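Long-range contacts in EccE5 (Mycobacterium xenopi RIVM700367, PDB 7B9F), which is probably a component of the ESX-5 type VII secretion system, the membrane machinery through which mycobacteria export proteins: residues 115-120 with 239-244; 161-166 with 197-202; 106-111 with 247-252. One frame throughout, in Å; residues are numbered along the deposited sequence.

Contact 1 of 3, residues 115-120 with 239-244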
loop_
_atom_site.group_PDB
_atom_site.type_symbol
_atom_site.label_atom_id
_atom_site.label_comp_id
_atom_site.label_asym_id
_atom_site.label_seq_id
_atom_site.Cartn_x
_atom_site.Cartn_y
_atom_site.Cartn_z
ATOM N N VAL A 115 14.801 38.097 3.495
ATOM C CA VAL A 115 14.294 38.555 4.784
ATOM C C VAL A 115 15.473 38.790 5.711
ATOM O O VAL A 115 16.379 37.961 5.801
ATOM C CB VAL A 115 13.324 37.536 5.420
ATOM C CG1 VAL A 115 12.894 37.981 6.803
ATOM C CG2 VAL A 115 12.114 37.352 4.566
ATOM N N ALA A 116 15.441 39.904 6.440
ATOM C CA ALA A 116 16.519 40.267 7.344
ATOM C C ALA A 116 16.046 40.229 8.788
ATOM O O ALA A 116 14.884 40.517 9.088
ATOM C CB ALA A 116 17.068 41.652 7.020
ATOM N N VAL A 117 16.960 39.848 9.677
ATOM C CA VAL A 117 16.748 39.856 11.121
ATOM C C VAL A 117 17.839 40.708 11.744
ATOM O O VAL A 117 19.028 40.412 11.581
ATOM C CB VAL A 117 16.791 38.443 11.715
ATOM C CG1 VAL A 117 16.650 38.506 13.217
ATOM C CG2 VAL A 117 15.731 37.580 11.102
ATOM N N VAL A 118 17.448 41.733 12.467
ATOM C CA VAL A 118 18.416 42.602 13.122
ATOM C C VAL A 118 18.726 42.027 14.495
ATOM O O VAL A 118 17.887 41.371 15.119
ATOM C CB VAL A 118 17.871 44.044 13.201
ATOM C CG1 VAL A 118 16.595 44.099 14.012
ATOM C CG2 VAL A 118 18.910 45.023 13.730
ATOM N N THR A 119 19.955 42.224 14.959
ATOM C CA THR A 119 20.315 41.804 16.302
ATOM C C THR A 119 21.310 42.793 16.884
ATOM O O THR A 119 22.038 43.463 16.148
ATOM C CB THR A 119 20.877 40.378 16.309
ATOM O OG1 THR A 119 21.017 39.927 17.659
ATOM C CG2 THR A 119 22.208 40.306 15.609
ATOM N N VAL A 120 21.302 42.913 18.204
ATOM C CA VAL A 120 22.173 43.855 18.887
ATOM C C VAL A 120 23.412 43.140 19.415
ATOM O O VAL A 120 23.403 42.572 20.506
ATOM C CB VAL A 120 21.423 44.575 20.017
ATOM C CG1 VAL A 120 22.318 45.606 20.687
ATOM C CG2 VAL A 120 20.179 45.239 19.467
ATOM N N TRP A 239 21.606 39.814 23.615
ATOM C CA TRP A 239 21.239 40.316 22.303
ATOM C C TRP A 239 19.754 40.097 22.052
ATOM O O TRP A 239 19.229 38.999 22.260
ATOM C CB TRP A 239 22.136 39.676 21.245
ATOM C CG TRP A 239 22.304 38.211 21.365
ATOM C CD1 TRP A 239 21.355 37.258 21.231
ATOM C CD2 TRP A 239 23.499 37.536 21.744
ATOM N NE1 TRP A 239 21.889 36.017 21.451
ATOM C CE2 TRP A 239 23.210 36.161 21.773
ATOM C CE3 TRP A 239 24.795 37.958 22.040
ATOM C CZ2 TRP A 239 24.166 35.206 22.087
ATOM C CZ3 TRP A 239 25.743 37.010 22.351
ATOM C CH2 TRP A 239 25.425 35.648 22.373
ATOM N N THR A 240 19.066 41.171 21.694
ATOM C CA THR A 240 17.681 41.104 21.272
ATOM C C THR A 240 17.625 41.010 19.756
ATOM O O THR A 240 18.472 41.562 19.053
ATOM C CB THR A 240 16.918 42.335 21.743
ATOM O OG1 THR A 240 17.386 43.480 21.027
ATOM C CG2 THR A 240 17.164 42.556 23.218
ATOM N N ALA A 241 16.615 40.310 19.255
ATOM C CA ALA A 241 16.473 40.117 17.824
ATOM C C ALA A 241 15.011 40.245 17.442
ATOM O O ALA A 241 14.122 39.854 18.200
ATOM C CB ALA A 241 17.013 38.756 17.384
ATOM N N ARG A 242 14.770 40.801 16.260
ATOM C CA ARG A 242 13.414 40.989 15.772
ATOM C C ARG A 242 13.447 41.034 14.256
ATOM O O ARG A 242 14.435 41.495 13.675
ATOM C CB ARG A 242 12.802 42.274 16.339
ATOM C CG ARG A 242 13.639 43.501 16.095
ATOM C CD ARG A 242 12.927 44.743 16.562
ATOM N NE ARG A 242 11.954 45.197 15.580
ATOM C CZ ARG A 242 12.237 46.005 14.566
ATOM N NH1 ARG A 242 11.282 46.367 13.724
ATOM N NH2 ARG A 242 13.475 46.437 14.386
ATOM N N PRO A 243 12.409 40.544 13.589
ATOM C CA PRO A 243 12.368 40.624 12.131
ATOM C C PRO A 243 12.170 42.049 11.645
ATOM O O PRO A 243 11.560 42.884 12.315
ATOM C CB PRO A 243 11.178 39.737 11.764
ATOM C CG PRO A 243 10.295 39.825 12.930
ATOM C CD PRO A 243 11.192 39.920 14.128
ATOM N N LEU A 244 12.703 42.317 10.460
ATOM C CA LEU A 244 12.704 43.664 9.911
ATOM C C LEU A 244 11.338 44.020 9.338
ATOM O O LEU A 244 10.721 43.228 8.625
ATOM C CB LEU A 244 13.764 43.769 8.816
ATOM C CG LEU A 244 15.234 44.160 9.038
ATOM C CD1 LEU A 244 15.459 45.628 9.253
ATOM C CD2 LEU A 244 15.804 43.433 10.201
#
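Val117 and Pro243 face each other as a non-hydrogen-bonded antiparallel pair, their CA atoms 4.6 Å apart, in the ladder that joins 115-120 to 239-244. The two short strand axes run at 155° to each other, and Thr119 with Ala241 forms a second such pair. Between them Val118 and Arg242 make the hydrogen-bonded pair: Val118 N gives to Arg242 O at 3.3 Å, while the return bond, from Arg242 N to Val118 O, is weak at 3.4 Å. The ladder is prolonged at both ends, by Leu244 N on Ala116 O at 3.1 Å and by Val120 N on Thr240 O at 3.2 Å. Thr240 O is gripped twice, since Thr119 OG1, turned anti to its own backbone nitrogen (chi1 -171°), adds a weak bond of 3.3 Å.

The side chains divide between two faces. On one, Val117 sets CG1 alongside the methyl of Ala241, and Val117 and Pro243 both touch Thr227 of helix 219-234. On the other, Val118 and Arg242 run side by side, Val118 CG1 lying 3.7 Å from Arg242 CG. The arginine chain then bends at chi3 (-81°), and its NH1 forms a salt bridge with Glu248. Leu244 leans back over the neighbouring strand, placing CG 3.7 Å from Ala116 CB and CD2 against Val118 CB. Trp239 touches chiefly through CB, which meets Val120 O and Thr119 OG1, while its indole leads away from the strand.

Strand 113-119 is also bonded to strand 196-204, through Val117 with Leu200 and Thr119 with Thr198, so it is an interior strand here. Backbone bonds fix the register; Ala116, Val117, Pro243 and Leu244 are buried, while Thr240 and Val120 at one end and the Arg242 side chain are exposed.

Contact 2 of 3, residues 161-166 with 197-202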
loop_
_atom_site.group_PDB
_atom_site.type_symbol
_atom_site.label_atom_id
_atom_site.label_comp_id
_atom_site.label_asym_id
_atom_site.label_seq_id
_atom_site.Cartn_x
_atom_site.Cartn_y
_atom_site.Cartn_z
ATOM N N ASP A 161 23.329 34.819 5.673
ATOM C CA ASP A 161 24.424 35.775 5.613
ATOM C C ASP A 161 24.453 36.596 6.890
ATOM O O ASP A 161 23.496 37.313 7.190
ATOM C CB ASP A 161 24.303 36.689 4.397
ATOM C CG ASP A 161 24.480 35.949 3.092
ATOM O OD1 ASP A 161 25.040 34.839 3.116
ATOM O OD2 ASP A 161 24.064 36.480 2.042
ATOM N N ILE A 162 25.545 36.488 7.636
ATOM C CA ILE A 162 25.797 37.422 8.722
ATOM C C ILE A 162 26.326 38.703 8.103
ATOM O O ILE A 162 27.331 38.682 7.391
ATOM C CB ILE A 162 26.803 36.856 9.731
ATOM C CG1 ILE A 162 26.271 35.621 10.462
ATOM C CG2 ILE A 162 27.170 37.916 10.741
ATOM C CD1 ILE A 162 26.591 34.305 9.795
ATOM N N VAL A 163 25.651 39.819 8.345
ATOM C CA VAL A 163 26.074 41.107 7.810
ATOM C C VAL A 163 26.299 42.059 8.968
ATOM O O VAL A 163 25.410 42.243 9.807
ATOM C CB VAL A 163 25.044 41.690 6.829
ATOM C CG1 VAL A 163 25.533 43.015 6.298
ATOM C CG2 VAL A 163 24.807 40.732 5.686
ATOM N N SER A 164 27.481 42.662 9.015
ATOM C CA SER A 164 27.805 43.661 10.021
ATOM C C SER A 164 28.532 44.808 9.346
ATOM O O SER A 164 29.386 44.578 8.487
ATOM C CB SER A 164 28.664 43.066 11.133
ATOM O OG SER A 164 29.667 42.231 10.591
ATOM N N VAL A 165 28.205 46.035 9.734
ATOM C CA VAL A 165 28.727 47.218 9.068
ATOM C C VAL A 165 29.298 48.150 10.129
ATOM O O VAL A 165 28.895 48.106 11.294
ATOM C CB VAL A 165 27.626 47.902 8.222
ATOM C CG1 VAL A 165 26.521 48.448 9.103
ATOM C CG2 VAL A 165 28.191 48.963 7.281
ATOM N N GLY A 166 30.272 48.974 9.733
ATOM C CA GLY A 166 30.936 49.865 10.664
ATOM C C GLY A 166 31.217 51.218 10.045
ATOM O O GLY A 166 31.039 51.427 8.845
ATOM N N HIS A 197 26.024 48.109 13.232
ATOM C CA HIS A 197 24.774 47.390 13.064
ATOM C C HIS A 197 25.057 45.981 12.578
ATOM O O HIS A 197 26.018 45.742 11.844
ATOM C CB HIS A 197 23.865 48.099 12.073
ATOM C CG HIS A 197 23.541 49.507 12.451
ATOM N ND1 HIS A 197 23.395 50.512 11.521
ATOM C CD2 HIS A 197 23.307 50.073 13.657
ATOM C CE1 HIS A 197 23.099 51.641 12.140
ATOM N NE2 HIS A 197 23.039 51.402 13.437
ATOM N N THR A 198 24.202 45.048 12.976
ATOM C CA THR A 198 24.383 43.654 12.618
ATOM C C THR A 198 23.047 43.083 12.179
ATOM O O THR A 198 22.039 43.262 12.865
ATOM C CB THR A 198 24.937 42.859 13.799
ATOM O OG1 THR A 198 26.260 43.315 14.093
ATOM C CG2 THR A 198 25.002 41.384 13.470
ATOM N N TRP A 199 23.038 42.401 11.038
ATOM C CA TRP A 199 21.832 41.754 10.554
ATOM C C TRP A 199 22.126 40.343 10.074
ATOM O O TRP A 199 23.207 40.051 9.561
ATOM C CB TRP A 199 21.174 42.525 9.411
ATOM C CG TRP A 199 20.932 43.958 9.679
ATOM C CD1 TRP A 199 19.875 44.494 10.340
ATOM C CD2 TRP A 199 21.720 45.054 9.225
ATOM N NE1 TRP A 199 19.974 45.860 10.366
ATOM C CE2 TRP A 199 21.100 46.229 9.683
ATOM C CE3 TRP A 199 22.901 45.158 8.493
ATOM C CZ2 TRP A 199 21.618 47.489 9.430
ATOM C CZ3 TRP A 199 23.416 46.405 8.246
ATOM C CH2 TRP A 199 22.776 47.557 8.712
ATOM N N LEU A 200 21.141 39.476 10.257
ATOM C CA LEU A 200 21.082 38.170 9.622
ATOM C C LEU A 200 20.047 38.239 8.513
ATOM O O LEU A 200 18.886 38.556 8.778
ATOM C CB LEU A 200 20.675 37.095 10.630
ATOM C CG LEU A 200 21.666 36.424 11.576
ATOM C CD1 LEU A 200 22.675 35.642 10.767
ATOM C CD2 LEU A 200 22.352 37.409 12.506
ATOM N N VAL A 201 20.445 37.934 7.283
ATOM C CA VAL A 201 19.523 37.977 6.155
ATOM C C VAL A 201 19.299 36.558 5.654
ATOM O O VAL A 201 20.219 35.733 5.655
ATOM C CB VAL A 201 19.996 38.924 5.037
ATOM C CG1 VAL A 201 20.289 40.292 5.616
ATOM C CG2 VAL A 201 21.185 38.393 4.292
ATOM N N LEU A 202 18.058 36.262 5.293
ATOM C CA LEU A 202 17.597 34.906 5.046
ATOM C C LEU A 202 17.265 34.766 3.569
ATOM O O LEU A 202 16.594 35.633 3.006
ATOM C CB LEU A 202 16.348 34.629 5.877
ATOM C CG LEU A 202 16.474 34.622 7.402
ATOM C CD1 LEU A 202 15.123 34.466 8.044
ATOM C CD2 LEU A 202 17.415 33.600 7.914
#
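Asp161 enters the ladder opposite Val201 as a hydrogen-bonded antiparallel pair, Asp161 N reaching Val201 O at 3.2 Å in an almost straight bond (176°) that lies in the carbonyl plane. Its CB meets Val201 CG2 at 3.6 Å, the two side chains passing at a slant, while the carboxylate is held by two arginines: OD2 pairs with Arg203 and OD1 with Arg315. The charge of this buried acid is thus probably well compensated. Ile162, on the other face, lies side by side with Leu200, and the touching atoms are Ile162 CG1 and Leu200 CD1, 3.6 Å apart.

At Val163 the backbone exchanges two bonds with Trp199, and strand 159-166 proves to be an interior member of the antiparallel sheet: 196-204 adjoins one edge, and 310-319 the other, where Ile162 bonds to Val314 and Ser164 to Val312. Val163 CG1, anti to its backbone nitrogen (chi1 -180°), comes to the edge of the Trp199 indole, near its plane, 4.0 Å from CE3.

Ser164 pairs with Thr198 without direct backbone bonds; its CB rests 3.8 Å from Thr198 OG1, and its OG is hydrogen-bonded to Val312 O. Val165 returns to the tryptophan face of the sheet. Its N bonds to His197 O at 3.1 Å, whereas His197 N on Val165 O is weak, and Val165 CG1 reaches the benzo part of the same indole, 3.8 Å from Trp199 CZ3. His197 CB sits over a face of that ring, towards its rim, and Met252, Thr255 and Val256 of helix 246-257 also pack on the indole.

Contact 3 of 3, residues 106-111 with 247-252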
loop_
_atom_site.group_PDB
_atom_site.type_symbol
_atom_site.label_atom_id
_atom_site.label_comp_id
_atom_site.label_asym_id
_atom_site.label_seq_id
_atom_site.Cartn_x
_atom_site.Cartn_y
_atom_site.Cartn_z
ATOM N N GLY A 106 8.973 41.531 7.371
ATOM C CA GLY A 106 9.078 42.107 6.043
ATOM C C GLY A 106 9.670 41.113 5.068
ATOM O O GLY A 106 10.660 40.440 5.370
ATOM N N ILE A 107 9.064 41.018 3.892
ATOM C CA ILE A 107 9.513 40.120 2.840
ATOM C C ILE A 107 9.810 40.966 1.612
ATOM O O ILE A 107 9.049 41.882 1.289
ATOM C CB ILE A 107 8.447 39.064 2.489
ATOM C CG1 ILE A 107 7.725 38.546 3.733
ATOM C CG2 ILE A 107 9.080 37.914 1.739
ATOM C CD1 ILE A 107 8.543 37.699 4.632
ATOM N N ARG A 108 10.912 40.678 0.936
ATOM C CA ARG A 108 11.122 41.192 -0.406
ATOM C C ARG A 108 11.306 40.020 -1.352
ATOM O O ARG A 108 11.932 39.018 -1.005
ATOM C CB ARG A 108 12.318 42.133 -0.497
ATOM C CG ARG A 108 12.175 43.380 0.342
ATOM C CD ARG A 108 13.125 44.461 -0.124
ATOM N NE ARG A 108 14.486 43.964 -0.257
ATOM C CZ ARG A 108 15.553 44.745 -0.356
ATOM N NH1 ARG A 108 16.760 44.209 -0.481
ATOM N NH2 ARG A 108 15.413 46.062 -0.322
ATOM N N GLU A 109 10.756 40.152 -2.550
ATOM C CA GLU A 109 10.712 39.036 -3.474
ATOM C C GLU A 109 11.212 39.488 -4.833
ATOM O O GLU A 109 10.765 40.506 -5.363
ATOM C CB GLU A 109 9.289 38.479 -3.579
ATOM C CG GLU A 109 9.152 37.163 -4.331
ATOM C CD GLU A 109 9.066 37.331 -5.832
ATOM O OE1 GLU A 109 8.578 38.387 -6.282
ATOM O OE2 GLU A 109 9.474 36.401 -6.558
ATOM N N TYR A 110 12.149 38.727 -5.380
ATOM C CA TYR A 110 12.598 38.900 -6.752
ATOM C C TYR A 110 13.018 37.528 -7.250
ATOM O O TYR A 110 14.183 37.155 -7.098
ATOM C CB TYR A 110 13.754 39.897 -6.794
ATOM C CG TYR A 110 14.304 40.214 -8.158
ATOM C CD1 TYR A 110 13.626 41.051 -9.027
ATOM C CD2 TYR A 110 15.517 39.683 -8.570
ATOM C CE1 TYR A 110 14.142 41.350 -10.270
ATOM C CE2 TYR A 110 16.037 39.969 -9.808
ATOM C CZ TYR A 110 15.348 40.802 -10.655
ATOM O OH TYR A 110 15.868 41.087 -11.894
ATOM N N GLN A 111 12.070 36.787 -7.841
ATOM C CA GLN A 111 12.159 35.336 -8.111
ATOM C C GLN A 111 12.770 34.540 -6.942
ATOM O O GLN A 111 13.457 33.536 -7.135
ATOM C CB GLN A 111 12.865 35.049 -9.449
ATOM C CG GLN A 111 14.359 35.322 -9.580
ATOM C CD GLN A 111 15.001 34.491 -10.668
ATOM O OE1 GLN A 111 14.321 33.977 -11.553
ATOM N NE2 GLN A 111 16.319 34.353 -10.608
ATOM N N SER A 247 9.841 48.795 5.563
ATOM C CA SER A 247 10.507 50.079 5.355
ATOM C C SER A 247 11.939 50.054 5.871
ATOM O O SER A 247 12.867 50.546 5.211
ATOM C CB SER A 247 9.718 51.188 6.044
ATOM O OG SER A 247 9.453 50.859 7.395
ATOM N N GLU A 248 12.145 49.479 7.047
ATOM C CA GLU A 248 13.490 49.429 7.584
ATOM C C GLU A 248 14.363 48.386 6.894
ATOM O O GLU A 248 15.577 48.407 7.085
ATOM C CB GLU A 248 13.423 49.256 9.100
ATOM C CG GLU A 248 12.832 47.971 9.581
ATOM C CD GLU A 248 12.738 47.900 11.092
ATOM O OE1 GLU A 248 13.120 48.882 11.763
ATOM O OE2 GLU A 248 12.296 46.855 11.610
ATOM N N ILE A 249 13.796 47.521 6.047
ATOM C CA ILE A 249 14.632 46.750 5.125
ATOM C C ILE A 249 15.353 47.679 4.153
ATOM O O ILE A 249 16.562 47.556 3.931
ATOM C CB ILE A 249 13.799 45.701 4.370
ATOM C CG1 ILE A 249 13.230 44.666 5.327
ATOM C CG2 ILE A 249 14.640 45.007 3.321
ATOM C CD1 ILE A 249 12.377 43.626 4.643
ATOM N N ASP A 250 14.622 48.619 3.553
ATOM C CA ASP A 250 15.273 49.569 2.656
ATOM C C ASP A 250 16.159 50.541 3.422
ATOM O O ASP A 250 17.168 51.010 2.883
ATOM C CB ASP A 250 14.232 50.315 1.825
ATOM C CG ASP A 250 13.463 49.393 0.907
ATOM O OD1 ASP A 250 13.871 48.220 0.776
ATOM O OD2 ASP A 250 12.455 49.835 0.320
ATOM N N ASP A 251 15.814 50.836 4.677
ATOM C CA ASP A 251 16.741 51.585 5.524
ATOM C C ASP A 251 18.046 50.819 5.723
ATOM O O ASP A 251 19.135 51.409 5.692
ATOM C CB ASP A 251 16.105 51.894 6.877
ATOM C CG ASP A 251 14.788 52.628 6.752
ATOM O OD1 ASP A 251 14.463 53.080 5.636
ATOM O OD2 ASP A 251 14.080 52.757 7.772
ATOM N N MET A 252 17.949 49.506 5.943
ATOM C CA MET A 252 19.129 48.658 6.064
ATOM C C MET A 252 19.941 48.673 4.779
ATOM O O MET A 252 21.174 48.718 4.814
ATOM C CB MET A 252 18.695 47.233 6.442
ATOM C CG MET A 252 19.730 46.089 6.338
ATOM S SD MET A 252 20.201 45.415 4.722
ATOM C CE MET A 252 18.770 44.424 4.310
#
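Gly106 and Ile249 mark the nearest approach of the two backbones, CA to CA 7.3 Å, where strand 105-109, at the start of 106-111, passes the helical turn 247-252. With no side chain on Gly106 to stand between them, Ile249 can push CD1 down to the strand backbone, 3.7 Å from Gly106 O. The isoleucine holds CG1 anti to its carbonyl carbon; chi1 (-64°) turns CG1 towards the glycine and the extended chi2 carries CD1 there, which leaves the CG2 branch for Arg108.

Arg108 is the other main partner. It and Ile249 run alongside one another, pointing opposite ways, so that Ile249 CG2 lies over one face of the guanidinium, offset towards the rim and 3.7 Å from NE. The methyl thus backs the flat group while the edge of the guanidinium, with OD1 some way out of its plane, serves Asp250: Arg108 NH2 and Asp250 OD1 form a salt bridge of 2.9 Å. The bond is bent, 131° at the hydrogen. Only NH2 and OD1 meet, so the bridge is single and not two-pronged; the guanidinium and carboxylate planes are 45° apart. Asp253, further along the helix, adds a long, weak ion pair with the same NH2.

Near the start of the helix, Glu248 OE2 accepts a hydrogen bond from Thr245 N, just before 247-252. Ile107, pointing the other way from Arg108, touches Val115. Such packing is typical of an amphipathic helix laid on an antiparallel sheet in an α+β arrangement: Ile249 faces inward onto the strand, and Asp250, on the exposed side, pairs with Arg108 of the strand.

In the fold
Along the chain the three contacts are nested: contact 2 lies within the loop closed by contact 1, and contact 1 within that closed by contact 3. All reach one antiparallel sheet. Strand 113-119 lies centrally, next to 105-109 and 241-243 on one edge and 196-204 on the other. The centres of contact 1 and contact 2 are about 9 Å apart; that of contact 3 is about 13 Å from the first and about 14 Å from the second. Helix 246-257, which follows strand 241-243, covers the indole side of contact 2, joining it to contact 3. Helix 219-234 packs on the opposite face, and together the contacts join sequence-distant pieces into a helix-sheet-helix arrangement.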